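Local coordinates for ESX secretion system protein YukD (Bacillus subtilis, PDB 2BPS) that is required for secretion of the protein YukE and is probably a component or regulator of the ESX/ESAT-6-like secretion system, at residues V55-V60 and N74-E79; L21-Y26 and C65-C70; I9-Y14 and I35-Q40; S3-T8 and C70-G75. All coordinates share one frame; numbering follows the deposited sequence.

Contact 1: V55-V60 and N74-E79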
loop_
_atom_site.group_PDB
_atom_site.type_symbol
_atom_site.label_atom_id
_atom_site.label_comp_id
_atom_site.label_asym_id
_atom_site.label_seq_id
_atom_site.Cartn_x
_atom_site.Cartn_y
_atom_site.Cartn_z
ATOM N N VAL A 55 3.419 -7.810 4.217
ATOM C CA VAL A 55 3.604 -8.521 5.462
ATOM C C VAL A 55 3.336 -10.021 5.432
ATOM O O VAL A 55 4.197 -10.824 5.796
ATOM C CB VAL A 55 2.733 -7.876 6.531
ATOM C CG1 VAL A 55 2.962 -8.544 7.862
ATOM C CG2 VAL A 55 3.047 -6.387 6.598
ATOM N N ASN A 56 2.138 -10.393 5.008
ATOM C CA ASN A 56 1.746 -11.791 4.963
ATOM C C ASN A 56 2.582 -12.618 3.992
ATOM O O ASN A 56 2.540 -13.850 4.021
ATOM C CB ASN A 56 0.255 -11.898 4.611
ATOM C CG ASN A 56 -0.110 -11.155 3.327
ATOM O OD1 ASN A 56 -0.351 -11.766 2.287
ATOM N ND2 ASN A 56 -0.155 -9.829 3.404
ATOM N N LYS A 57 3.342 -11.947 3.136
ATOM C CA LYS A 57 4.166 -12.654 2.178
ATOM C C LYS A 57 5.623 -12.321 2.332
ATOM O O LYS A 57 6.447 -12.787 1.559
ATOM C CB LYS A 57 3.720 -12.331 0.757
ATOM C CG LYS A 57 2.448 -13.035 0.358
ATOM C CD LYS A 57 1.940 -12.555 -0.981
ATOM C CE LYS A 57 0.609 -13.233 -1.341
ATOM N NZ LYS A 57 -0.065 -12.582 -2.511
ATOM N N ASP A 58 5.952 -11.498 3.315
ATOM C CA ASP A 58 7.340 -11.134 3.528
ATOM C C ASP A 58 8.114 -10.808 2.243
ATOM O O ASP A 58 9.179 -11.369 1.981
ATOM C CB ASP A 58 8.044 -12.263 4.262
ATOM C CG ASP A 58 8.574 -11.827 5.587
ATOM O OD1 ASP A 58 9.392 -10.884 5.594
ATOM O OD2 ASP A 58 8.169 -12.416 6.613
ATOM N N LYS A 59 7.566 -9.917 1.429
ATOM C CA LYS A 59 8.239 -9.506 0.210
ATOM C C LYS A 59 8.050 -7.998 -0.010
ATOM O O LYS A 59 6.959 -7.458 0.181
ATOM C CB LYS A 59 7.725 -10.308 -0.991
ATOM C CG LYS A 59 8.357 -9.867 -2.310
ATOM C CD LYS A 59 8.258 -10.939 -3.370
ATOM C CE LYS A 59 8.925 -10.491 -4.670
ATOM N NZ LYS A 59 9.153 -11.625 -5.624
ATOM N N VAL A 60 9.121 -7.314 -0.390
ATOM C CA VAL A 60 9.051 -5.879 -0.614
ATOM C C VAL A 60 8.945 -5.538 -2.107
ATOM O O VAL A 60 9.547 -6.207 -2.947
ATOM C CB VAL A 60 10.276 -5.180 0.003
ATOM C CG1 VAL A 60 10.380 -3.765 -0.509
ATOM C CG2 VAL A 60 10.155 -5.170 1.517
ATOM N N ASN A 74 -6.646 -9.538 -2.523
ATOM C CA ASN A 74 -7.437 -9.383 -1.318
ATOM C C ASN A 74 -6.766 -10.129 -0.182
ATOM O O ASN A 74 -6.184 -11.183 -0.402
ATOM C CB ASN A 74 -8.843 -9.933 -1.537
ATOM C CG ASN A 74 -9.284 -9.836 -2.984
ATOM O OD1 ASN A 74 -8.843 -10.617 -3.825
ATOM N ND2 ASN A 74 -10.142 -8.868 -3.288
ATOM N N GLY A 75 -6.835 -9.573 1.025
ATOM C CA GLY A 75 -6.228 -10.217 2.171
ATOM C C GLY A 75 -4.834 -9.702 2.460
ATOM O O GLY A 75 -4.407 -9.694 3.616
ATOM N N ASP A 76 -4.118 -9.279 1.420
ATOM C CA ASP A 76 -2.763 -8.750 1.583
ATOM C C ASP A 76 -2.703 -7.512 2.485
ATOM O O ASP A 76 -3.587 -6.648 2.459
ATOM C CB ASP A 76 -2.148 -8.405 0.215
ATOM C CG ASP A 76 -1.710 -9.633 -0.553
ATOM O OD1 ASP A 76 -1.873 -10.742 -0.002
ATOM O OD2 ASP A 76 -1.205 -9.491 -1.692
ATOM N N ARG A 77 -1.649 -7.435 3.285
ATOM C CA ARG A 77 -1.455 -6.307 4.179
ATOM C C ARG A 77 -0.201 -5.598 3.692
ATOM O O ARG A 77 0.883 -6.193 3.672
ATOM C CB ARG A 77 -1.259 -6.807 5.614
ATOM C CG ARG A 77 -1.206 -5.727 6.680
ATOM C CD ARG A 77 -0.828 -6.352 8.012
ATOM N NE ARG A 77 -0.868 -5.406 9.130
ATOM C CZ ARG A 77 -1.846 -5.342 10.033
ATOM N NH1 ARG A 77 -1.787 -4.445 11.012
ATOM N NH2 ARG A 77 -2.881 -6.176 9.964
ATOM N N LEU A 78 -0.342 -4.344 3.272
ATOM C CA LEU A 78 0.824 -3.605 2.798
ATOM C C LEU A 78 1.351 -2.686 3.889
ATOM O O LEU A 78 0.644 -1.814 4.393
ATOM C CB LEU A 78 0.505 -2.781 1.539
ATOM C CG LEU A 78 -0.104 -3.470 0.312
ATOM C CD1 LEU A 78 0.128 -2.592 -0.912
ATOM C CD2 LEU A 78 0.511 -4.835 0.093
ATOM N N GLU A 79 2.602 -2.904 4.258
ATOM C CA GLU A 79 3.248 -2.109 5.283
ATOM C C GLU A 79 4.060 -1.090 4.511
ATOM O O GLU A 79 4.943 -1.459 3.736
ATOM C CB GLU A 79 4.158 -3.017 6.119
ATOM C CG GLU A 79 4.837 -2.412 7.322
ATOM C CD GLU A 79 5.757 -3.424 8.017
ATOM O OE1 GLU A 79 7.003 -3.357 7.839
ATOM O OE2 GLU A 79 5.227 -4.303 8.734
#
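Asp76 OD2 is met by two nitrogens, Lys57 NZ and the backbone N of Thr73. Lys57 NZ approaches it across the contact at 3.4 Å, a weak hydrogen bond within a salt bridge. The N-H of Thr73 is the stronger partner. Lys57 spans the gap with a chain extended beyond CG. The side chain of Asn56 lies beside the same carboxylate, its amide plane turned 39° from it. With an alanine in place of Asp76, the ammonium of Lys57 would probably be left without its mate and Thr73 N without its acceptor.

Further along, the backbones join directly. Val55 N donates to Arg77 O over 3.1 Å. Val55 CG2 sits beside its own backbone N, anti to the carbonyl carbon. From there it touches Glu79 CB at 3.6 Å, the two side chains crossing at about a right angle. It also lies 4.1 Å from Arg77 CD. The charged ends of these partners are held by other residues: Arg77 by Asp10, Glu79 by Arg53.

The 55-57 segment is a 3-10 turn, closed by Asp58 N to Val55 O, and Asp58 and Lys59 form a G1 beta bulge opposite Val54. The chemistry is mixed. One backbone bond and a methyl contact fix the turn to strand 77-80, while the weak salt bridge from exposed Lys57 to buried Asp76 is a looser tie.

Contact 2: L21-Y26 and C65-C70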
loop_
_atom_site.group_PDB
_atom_site.type_symbol
_atom_site.label_atom_id
_atom_site.label_comp_id
_atom_site.label_asym_id
_atom_site.label_seq_id
_atom_site.Cartn_x
_atom_site.Cartn_y
_atom_site.Cartn_z
ATOM N N LEU A 21 -8.585 -0.799 2.317
ATOM C CA LEU A 21 -8.757 -0.086 1.057
ATOM C C LEU A 21 -9.156 -1.007 -0.093
ATOM O O LEU A 21 -8.686 -2.136 -0.178
ATOM C CB LEU A 21 -7.431 0.618 0.722
ATOM C CG LEU A 21 -7.192 1.659 -0.377
ATOM C CD1 LEU A 21 -6.195 1.110 -1.389
ATOM C CD2 LEU A 21 -8.498 2.061 -1.011
ATOM N N ARG A 22 -10.043 -0.526 -0.958
ATOM C CA ARG A 22 -10.451 -1.278 -2.138
ATOM C C ARG A 22 -10.151 -0.423 -3.362
ATOM O O ARG A 22 -10.710 0.667 -3.520
ATOM C CB ARG A 22 -11.943 -1.603 -2.136
ATOM C CG ARG A 22 -12.401 -2.149 -3.495
ATOM C CD ARG A 22 -13.872 -2.489 -3.525
ATOM N NE ARG A 22 -14.174 -3.614 -2.649
ATOM C CZ ARG A 22 -15.397 -4.080 -2.433
ATOM N NH1 ARG A 22 -15.580 -5.110 -1.624
ATOM N NH2 ARG A 22 -16.440 -3.515 -3.023
ATOM N N LEU A 23 -9.273 -0.915 -4.225
ATOM C CA LEU A 23 -8.918 -0.178 -5.425
ATOM C C LEU A 23 -8.575 -1.138 -6.555
ATOM O O LEU A 23 -8.420 -2.340 -6.341
ATOM C CB LEU A 23 -7.723 0.743 -5.154
ATOM C CG LEU A 23 -6.320 0.141 -5.241
ATOM C CD1 LEU A 23 -5.292 1.247 -5.051
ATOM C CD2 LEU A 23 -6.150 -0.947 -4.197
ATOM N N SER A 24 -8.465 -0.593 -7.762
ATOM C CA SER A 24 -8.128 -1.393 -8.925
ATOM C C SER A 24 -6.647 -1.751 -8.903
ATOM O O SER A 24 -5.793 -0.887 -8.691
ATOM C CB SER A 24 -8.454 -0.626 -10.197
ATOM O OG SER A 24 -8.111 -1.405 -11.326
ATOM N N ASP A 25 -6.347 -3.025 -9.138
ATOM C CA ASP A 25 -4.973 -3.483 -9.107
ATOM C C ASP A 25 -4.100 -3.017 -10.258
ATOM O O ASP A 25 -2.928 -3.390 -10.321
ATOM C CB ASP A 25 -4.910 -5.009 -8.999
ATOM C CG ASP A 25 -5.486 -5.713 -10.206
ATOM O OD1 ASP A 25 -5.565 -5.095 -11.291
ATOM O OD2 ASP A 25 -5.843 -6.901 -10.068
ATOM N N TYR A 26 -4.644 -2.217 -11.173
ATOM C CA TYR A 26 -3.808 -1.729 -12.269
ATOM C C TYR A 26 -3.073 -0.485 -11.775
ATOM O O TYR A 26 -2.337 0.163 -12.520
ATOM C CB TYR A 26 -4.628 -1.385 -13.519
ATOM C CG TYR A 26 -5.268 -0.012 -13.490
ATOM C CD1 TYR A 26 -6.432 0.218 -12.755
ATOM C CD2 TYR A 26 -4.724 1.058 -14.212
ATOM C CE1 TYR A 26 -7.053 1.477 -12.734
ATOM C CE2 TYR A 26 -5.339 2.329 -14.195
ATOM C CZ TYR A 26 -6.507 2.525 -13.452
ATOM O OH TYR A 26 -7.146 3.749 -13.419
ATOM N N CYS A 65 5.947 -0.492 -9.119
ATOM C CA CYS A 65 5.339 -1.715 -9.631
ATOM C C CYS A 65 3.823 -1.645 -9.703
ATOM O O CYS A 65 3.181 -0.950 -8.923
ATOM C CB CYS A 65 5.720 -2.903 -8.748
ATOM S SG CYS A 65 7.476 -3.325 -8.722
ATOM N N LYS A 66 3.248 -2.383 -10.641
ATOM C CA LYS A 66 1.802 -2.414 -10.794
ATOM C C LYS A 66 1.315 -3.479 -9.817
ATOM O O LYS A 66 1.822 -4.598 -9.820
ATOM C CB LYS A 66 1.440 -2.767 -12.246
ATOM C CG LYS A 66 -0.053 -2.740 -12.572
ATOM C CD LYS A 66 -0.323 -2.587 -14.079
ATOM C CE LYS A 66 0.247 -3.740 -14.903
ATOM N NZ LYS A 66 0.103 -3.516 -16.374
ATOM N N LEU A 67 0.353 -3.123 -8.970
ATOM C CA LEU A 67 -0.167 -4.051 -7.978
ATOM C C LEU A 67 -0.453 -5.460 -8.492
ATOM O O LEU A 67 -0.110 -6.447 -7.837
ATOM C CB LEU A 67 -1.419 -3.474 -7.337
ATOM C CG LEU A 67 -1.162 -2.269 -6.444
ATOM C CD1 LEU A 67 -2.479 -1.796 -5.875
ATOM C CD2 LEU A 67 -0.205 -2.644 -5.328
ATOM N N SER A 68 -1.092 -5.558 -9.653
ATOM C CA SER A 68 -1.395 -6.861 -10.240
ATOM C C SER A 68 -0.079 -7.604 -10.484
ATOM O O SER A 68 0.062 -8.778 -10.135
ATOM C CB SER A 68 -2.135 -6.676 -11.562
ATOM O OG SER A 68 -1.343 -5.941 -12.485
ATOM N N ASP A 69 0.884 -6.901 -11.078
ATOM C CA ASP A 69 2.207 -7.457 -11.373
ATOM C C ASP A 69 2.949 -7.927 -10.105
ATOM O O ASP A 69 3.986 -8.592 -10.190
ATOM C CB ASP A 69 3.069 -6.414 -12.113
ATOM C CG ASP A 69 2.565 -6.117 -13.526
ATOM O OD1 ASP A 69 1.450 -6.575 -13.862
ATOM O OD2 ASP A 69 3.277 -5.417 -14.289
ATOM N N CYS A 70 2.424 -7.579 -8.934
ATOM C CA CYS A 70 3.047 -7.974 -7.684
ATOM C C CYS A 70 2.252 -9.073 -7.020
ATOM O O CYS A 70 2.536 -9.455 -5.887
ATOM C CB CYS A 70 3.150 -6.777 -6.757
ATOM S SG CYS A 70 4.139 -5.474 -7.465
#
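Leu67 reaches from its loop toward Asp25 and Leu23. Its CB lies against Asp25 O at 3.3 Å and near Asp25 CA. CG is anti to the carbonyl carbon of Leu67 (chi1 -69°), which sends the branch inward. From that branch CD1 meets Leu23 CD2 at 4.1 Å, and the two leucines cross at about a right angle. Val29 and Ile72 also pack on Leu67, so it belongs to the buried core.

The polar centre of the contact is Asp25 O. Ser68 N donates to it over 2.9 Å. The same oxygen lies 3.7 Å from Lys66 CG. Lys66 CD then runs past Tyr26 O, also at 3.7 Å, before the chain bends at chi3.

Ser68 also touches with its side chain. Its CB lies 3.7 Å from Asp25 CG, beside the carboxylate. Its OG turns to its own neighbour and donates to Asp69 OD1 from above the carboxylate plane. A glycine in place of Ser68 would probably open a gap beside the Asp25 carboxylate and deprive Asp69 OD1 of this hydroxyl donor.

Strand 18-24 pairs with strand 4-10, and Leu67 bonds through its backbone to His27, a second tie between the loop and the residues after strand 18-24. A short 3-10 turn, here 68-70, lying between the last two strands and fastened to the end of the second strand, is a feature of the ubiquitin-like beta-grasp fold, as in ubiquitin itself.

Contact 3: I9-Y14 and I35-Q40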
loop_
_atom_site.group_PDB
_atom_site.type_symbol
_atom_site.label_atom_id
_atom_site.label_comp_id
_atom_site.label_asym_id
_atom_site.label_seq_id
_atom_site.Cartn_x
_atom_site.Cartn_y
_atom_site.Cartn_z
ATOM N N ILE A 9 -3.850 -1.406 4.661
ATOM C CA ILE A 9 -2.661 -0.579 4.690
ATOM C C ILE A 9 -2.247 -0.348 6.139
ATOM O O ILE A 9 -3.062 0.047 6.976
ATOM C CB ILE A 9 -2.908 0.749 3.995
ATOM C CG1 ILE A 9 -3.567 0.496 2.631
ATOM C CG2 ILE A 9 -1.598 1.493 3.840
ATOM C CD1 ILE A 9 -2.865 -0.534 1.742
ATOM N N ASP A 10 -0.975 -0.608 6.427
ATOM C CA ASP A 10 -0.434 -0.467 7.770
ATOM C C ASP A 10 0.636 0.628 7.864
ATOM O O ASP A 10 1.717 0.505 7.304
ATOM C CB ASP A 10 0.138 -1.817 8.211
ATOM C CG ASP A 10 0.548 -1.843 9.671
ATOM O OD1 ASP A 10 0.674 -2.963 10.217
ATOM O OD2 ASP A 10 0.753 -0.761 10.276
ATOM N N LEU A 11 0.319 1.703 8.579
ATOM C CA LEU A 11 1.248 2.812 8.761
ATOM C C LEU A 11 2.052 2.629 10.049
ATOM O O LEU A 11 2.273 3.579 10.805
ATOM C CB LEU A 11 0.482 4.136 8.810
ATOM C CG LEU A 11 -0.256 4.501 7.521
ATOM C CD1 LEU A 11 -1.155 5.689 7.767
ATOM C CD2 LEU A 11 0.745 4.805 6.425
ATOM N N LYS A 12 2.488 1.398 10.287
ATOM C CA LYS A 12 3.279 1.064 11.464
ATOM C C LYS A 12 4.453 2.039 11.643
ATOM O O LYS A 12 4.671 2.562 12.731
ATOM C CB LYS A 12 3.801 -0.371 11.320
ATOM C CG LYS A 12 4.654 -0.869 12.470
ATOM C CD LYS A 12 5.293 -2.236 12.157
ATOM C CE LYS A 12 4.258 -3.366 11.971
ATOM N NZ LYS A 12 3.477 -3.721 13.210
ATOM N N HIS A 13 5.190 2.276 10.557
ATOM C CA HIS A 13 6.361 3.156 10.554
ATOM C C HIS A 13 6.035 4.644 10.540
ATOM O O HIS A 13 6.882 5.466 10.184
ATOM C CB HIS A 13 7.256 2.840 9.349
ATOM C CG HIS A 13 7.748 1.429 9.316
ATOM N ND1 HIS A 13 8.241 0.839 8.170
ATOM C CD2 HIS A 13 7.793 0.478 10.279
ATOM C CE1 HIS A 13 8.560 -0.416 8.429
ATOM N NE2 HIS A 13 8.297 -0.661 9.701
ATOM N N TYR A 14 4.810 5.000 10.896
ATOM C CA TYR A 14 4.431 6.403 10.923
ATOM C C TYR A 14 3.541 6.663 12.137
ATOM O O TYR A 14 3.957 6.387 13.262
ATOM C CB TYR A 14 3.743 6.783 9.613
ATOM C CG TYR A 14 4.663 6.660 8.416
ATOM C CD1 TYR A 14 4.946 5.420 7.842
ATOM C CD2 TYR A 14 5.295 7.777 7.891
ATOM C CE1 TYR A 14 5.845 5.301 6.769
ATOM C CE2 TYR A 14 6.194 7.670 6.820
ATOM C CZ TYR A 14 6.463 6.430 6.273
ATOM O OH TYR A 14 7.365 6.319 5.247
ATOM N N ILE A 35 -3.196 7.745 -1.270
ATOM C CA ILE A 35 -4.445 7.547 -0.567
ATOM C C ILE A 35 -4.229 7.545 0.941
ATOM O O ILE A 35 -4.970 8.191 1.685
ATOM C CB ILE A 35 -5.087 6.216 -0.988
ATOM C CG1 ILE A 35 -5.363 6.249 -2.496
ATOM C CG2 ILE A 35 -6.360 5.968 -0.194
ATOM C CD1 ILE A 35 -6.075 5.031 -3.010
ATOM N N ALA A 36 -3.210 6.823 1.389
ATOM C CA ALA A 36 -2.915 6.745 2.809
ATOM C C ALA A 36 -2.791 8.132 3.417
ATOM O O ALA A 36 -3.406 8.419 4.439
ATOM C CB ALA A 36 -1.644 5.973 3.027
ATOM N N TRP A 37 -2.004 8.996 2.783
ATOM C CA TRP A 37 -1.805 10.352 3.292
ATOM C C TRP A 37 -3.052 11.224 3.255
ATOM O O TRP A 37 -3.257 12.030 4.156
ATOM C CB TRP A 37 -0.623 11.024 2.571
ATOM C CG TRP A 37 0.654 10.992 3.412
ATOM C CD1 TRP A 37 1.237 12.050 4.064
ATOM C CD2 TRP A 37 1.415 9.831 3.791
ATOM N NE1 TRP A 37 2.298 11.618 4.832
ATOM C CE2 TRP A 37 2.432 10.265 4.681
ATOM C CE3 TRP A 37 1.334 8.469 3.471
ATOM C CZ2 TRP A 37 3.358 9.384 5.255
ATOM C CZ3 TRP A 37 2.261 7.589 4.046
ATOM C CH2 TRP A 37 3.258 8.057 4.928
ATOM N N GLN A 38 -3.891 11.050 2.233
ATOM C CA GLN A 38 -5.138 11.810 2.118
ATOM C C GLN A 38 -6.065 11.376 3.259
ATOM O O GLN A 38 -6.519 12.188 4.050
ATOM C CB GLN A 38 -5.830 11.540 0.764
ATOM C CG GLN A 38 -5.135 12.122 -0.490
ATOM C CD GLN A 38 -5.856 11.802 -1.837
ATOM O OE1 GLN A 38 -7.074 11.967 -1.967
ATOM N NE2 GLN A 38 -5.087 11.365 -2.839
ATOM N N ALA A 39 -6.312 10.078 3.352
ATOM C CA ALA A 39 -7.199 9.515 4.367
ATOM C C ALA A 39 -6.811 9.672 5.844
ATOM O O ALA A 39 -7.670 9.957 6.678
ATOM C CB ALA A 39 -7.434 8.035 4.062
ATOM N N GLN A 40 -5.537 9.475 6.178
ATOM C CA GLN A 40 -5.105 9.560 7.569
ATOM C C GLN A 40 -4.422 10.853 7.973
ATOM O O GLN A 40 -4.031 11.662 7.128
ATOM C CB GLN A 40 -4.197 8.377 7.912
ATOM C CG GLN A 40 -4.790 7.401 8.940
ATOM C CD GLN A 40 -5.924 6.527 8.388
ATOM O OE1 GLN A 40 -6.903 7.020 7.820
ATOM N NE2 GLN A 40 -5.794 5.219 8.572
#
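Tyr14 and Trp37 make the aromatic part of this contact, a T-shaped pair. The six-membered ring of Trp37 points its edge at one face of Tyr14. The planes stand 87° apart and the centroids are 5.0 Å from each other. Trp37 CH2 sits over the Tyr14 ring, displaced toward its rim, and comes to 3.5 Å from Tyr14 CE2. Tyr14 CG is anti to the carbonyl carbon (chi1 -64°), and this swings the ring toward the helix. The Tyr14 hydroxyl fixes the far end of the ring, hydrogen-bonded with Leu81 O and with the backbone N of Arg47.

The aliphatic part is carried by Leu11. Its CD2 methyl lies obliquely against the Trp37 ring, 4.0 Å from CZ3. The same methyl is 4.3 Å from Ala36 CB. The other branch, CD1, meets Gln40 CB at 4.1 Å.

No hydrogen bond crosses the contact. Tyr14 N to Leu11 O closes a type I turn, which places Leu11 and Tyr14 so that both can face the helix.

The contact sets the C-terminal end of helix 31-39 against the end of strand 4-10 and the turn that follows. Phe19 of strand 18-24 packs on Ala36 and Gln40, and Ile80 of strand 77-80 packs on Leu11. Val42 and Pro46, in the loop after the helix, also touch Trp37. The helix thus lies across one face of the sheet.

Contact 4: S3-T8 and C70-G75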
loop_
_atom_site.group_PDB
_atom_site.type_symbol
_atom_site.label_atom_id
_atom_site.label_comp_id
_atom_site.label_asym_id
_atom_site.label_seq_id
_atom_site.Cartn_x
_atom_site.Cartn_y
_atom_site.Cartn_z
ATOM N N SER A 3 -8.822 -4.681 -12.040
ATOM C CA SER A 3 -9.537 -5.638 -11.191
ATOM C C SER A 3 -9.454 -5.196 -9.719
ATOM O O SER A 3 -8.363 -4.985 -9.187
ATOM C CB SER A 3 -8.955 -7.044 -11.366
ATOM O OG SER A 3 -9.808 -8.019 -10.791
ATOM N N TYR A 4 -10.609 -5.057 -9.071
ATOM C CA TYR A 4 -10.681 -4.601 -7.681
ATOM C C TYR A 4 -10.198 -5.588 -6.640
ATOM O O TYR A 4 -10.564 -6.757 -6.669
ATOM C CB TYR A 4 -12.117 -4.174 -7.330
ATOM C CG TYR A 4 -12.535 -2.861 -7.955
ATOM C CD1 TYR A 4 -13.754 -2.734 -8.619
ATOM C CD2 TYR A 4 -11.682 -1.758 -7.926
ATOM C CE1 TYR A 4 -14.109 -1.545 -9.249
ATOM C CE2 TYR A 4 -12.027 -0.566 -8.551
ATOM C CZ TYR A 4 -13.237 -0.469 -9.212
ATOM O OH TYR A 4 -13.537 0.694 -9.868
ATOM N N ILE A 5 -9.375 -5.102 -5.714
ATOM C CA ILE A 5 -8.850 -5.928 -4.631
ATOM C C ILE A 5 -9.035 -5.235 -3.282
ATOM O O ILE A 5 -8.943 -4.020 -3.180
ATOM C CB ILE A 5 -7.343 -6.234 -4.815
ATOM C CG1 ILE A 5 -6.526 -4.951 -4.700
ATOM C CG2 ILE A 5 -7.097 -6.845 -6.171
ATOM C CD1 ILE A 5 -5.046 -5.168 -4.798
ATOM N N ASP A 6 -9.310 -6.019 -2.253
ATOM C CA ASP A 6 -9.485 -5.493 -0.907
ATOM C C ASP A 6 -8.218 -5.774 -0.149
ATOM O O ASP A 6 -7.861 -6.928 0.050
ATOM C CB ASP A 6 -10.623 -6.196 -0.189
ATOM C CG ASP A 6 -11.970 -5.708 -0.626
ATOM O OD1 ASP A 6 -12.967 -6.190 -0.057
ATOM O OD2 ASP A 6 -12.040 -4.847 -1.526
ATOM N N ILE A 7 -7.539 -4.728 0.289
ATOM C CA ILE A 7 -6.301 -4.920 1.024
ATOM C C ILE A 7 -6.305 -4.109 2.312
ATOM O O ILE A 7 -7.289 -3.428 2.621
ATOM C CB ILE A 7 -5.090 -4.522 0.156
ATOM C CG1 ILE A 7 -5.198 -3.048 -0.246
ATOM C CG2 ILE A 7 -5.034 -5.425 -1.066
ATOM C CD1 ILE A 7 -4.070 -2.557 -1.122
ATOM N N THR A 8 -5.214 -4.207 3.067
ATOM C CA THR A 8 -5.069 -3.469 4.312
ATOM C C THR A 8 -3.779 -2.677 4.281
ATOM O O THR A 8 -2.730 -3.212 3.916
ATOM C CB THR A 8 -5.000 -4.400 5.503
ATOM O OG1 THR A 8 -6.192 -5.162 5.557
ATOM C CG2 THR A 8 -4.871 -3.624 6.779
ATOM N N CYS A 70 2.424 -7.579 -8.934
ATOM C CA CYS A 70 3.047 -7.974 -7.684
ATOM C C CYS A 70 2.252 -9.073 -7.020
ATOM O O CYS A 70 2.536 -9.455 -5.887
ATOM C CB CYS A 70 3.150 -6.777 -6.757
ATOM S SG CYS A 70 4.139 -5.474 -7.465
ATOM N N GLY A 71 1.253 -9.579 -7.733
ATOM C CA GLY A 71 0.426 -10.643 -7.195
ATOM C C GLY A 71 -0.314 -10.224 -5.942
ATOM O O GLY A 71 -0.837 -11.058 -5.215
ATOM N N ILE A 72 -0.355 -8.924 -5.685
ATOM C CA ILE A 72 -1.042 -8.397 -4.520
ATOM C C ILE A 72 -2.555 -8.546 -4.699
ATOM O O ILE A 72 -3.125 -8.036 -5.658
ATOM C CB ILE A 72 -0.630 -6.925 -4.314
ATOM C CG1 ILE A 72 0.821 -6.897 -3.827
ATOM C CG2 ILE A 72 -1.575 -6.223 -3.349
ATOM C CD1 ILE A 72 1.428 -5.533 -3.732
ATOM N N THR A 73 -3.196 -9.263 -3.779
ATOM C CA THR A 73 -4.642 -9.512 -3.848
ATOM C C THR A 73 -5.336 -9.315 -2.522
ATOM O O THR A 73 -4.699 -9.010 -1.515
ATOM C CB THR A 73 -4.945 -10.950 -4.251
ATOM O OG1 THR A 73 -3.716 -11.600 -4.588
ATOM C CG2 THR A 73 -5.918 -10.989 -5.429
ATOM N N ASN A 74 -6.646 -9.538 -2.523
ATOM C CA ASN A 74 -7.437 -9.383 -1.318
ATOM C C ASN A 74 -6.766 -10.129 -0.182
ATOM O O ASN A 74 -6.184 -11.183 -0.402
ATOM C CB ASN A 74 -8.843 -9.933 -1.537
ATOM C CG ASN A 74 -9.284 -9.836 -2.984
ATOM O OD1 ASN A 74 -8.843 -10.617 -3.825
ATOM N ND2 ASN A 74 -10.142 -8.868 -3.288
ATOM N N GLY A 75 -6.835 -9.573 1.025
ATOM C CA GLY A 75 -6.228 -10.217 2.171
ATOM C C GLY A 75 -4.834 -9.702 2.460
ATOM O O GLY A 75 -4.407 -9.694 3.616
#
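Ile5 and Ile7 share one side-chain setting: CG1 stands between the backbone N and the carbonyl carbon (chi1 66° and 60°), and CG2 is anti to the carbonyl carbon. In Ile5 the chain then runs straight on at chi2, carrying CD1 to 3.9 Å from Ile72 CG2 as the two side chains cross obliquely. The same methyl lies 3.6 Å from Ile72 O. Ile7 uses its other branch: CG2 is 4.2 Å from Ile72 CG2 and 3.6 Å from Thr73 O. Ile72 CG2 therefore meets a methyl from each of the two strand isoleucines.

The backbones meet at the far end of the loop. Gly75 N donates to Asp6 O at 3.0 Å, though the place of that oxygen is less certain. Gly75 has a positive phi, a backbone shape in which a CB would collide with the carbonyl O of Asn74, so glycine suits it. The side chain of Asn74 lies over the backbone of Ile5 and Asp6.

Within the loop, Thr73 OG1 donates to Gly71 O at 3.0 Å, coming from above the carbonyl plane. The carboxylate of Asp6 turns instead to Arg22.

Residues 72-75 run at 65° to residues 4-7 before the chain enters strand 77-80. Thr8 bonds through its backbone to Asp76 and Leu78, where these two parallel strands begin to pair. Strand 4-10 thus lies between strands 18-24 and 77-80.

In the fold
All four contacts reach one five-stranded mixed sheet with a helix packed on it, the ubiquitin-like beta-grasp fold. Contacts 2 and 4, with centres about 6 Å apart, share Cys70, and their strands 18-24 and 4-10 are sheet neighbours. Measured centre to centre, contact 1 lies about 9 Å from contact 4, sharing Asn74 and Gly75, and contact 3 about 17 Å from contacts 2 and 4, across the centre of the chain. Contacts 3 and 4 both use strand 4-10. Along the chain contact 3 closes before contact 1 opens; contact 4 joins the first strand to the loop before the last, spans contacts 2 and 3, and brings the first and last strands side by side.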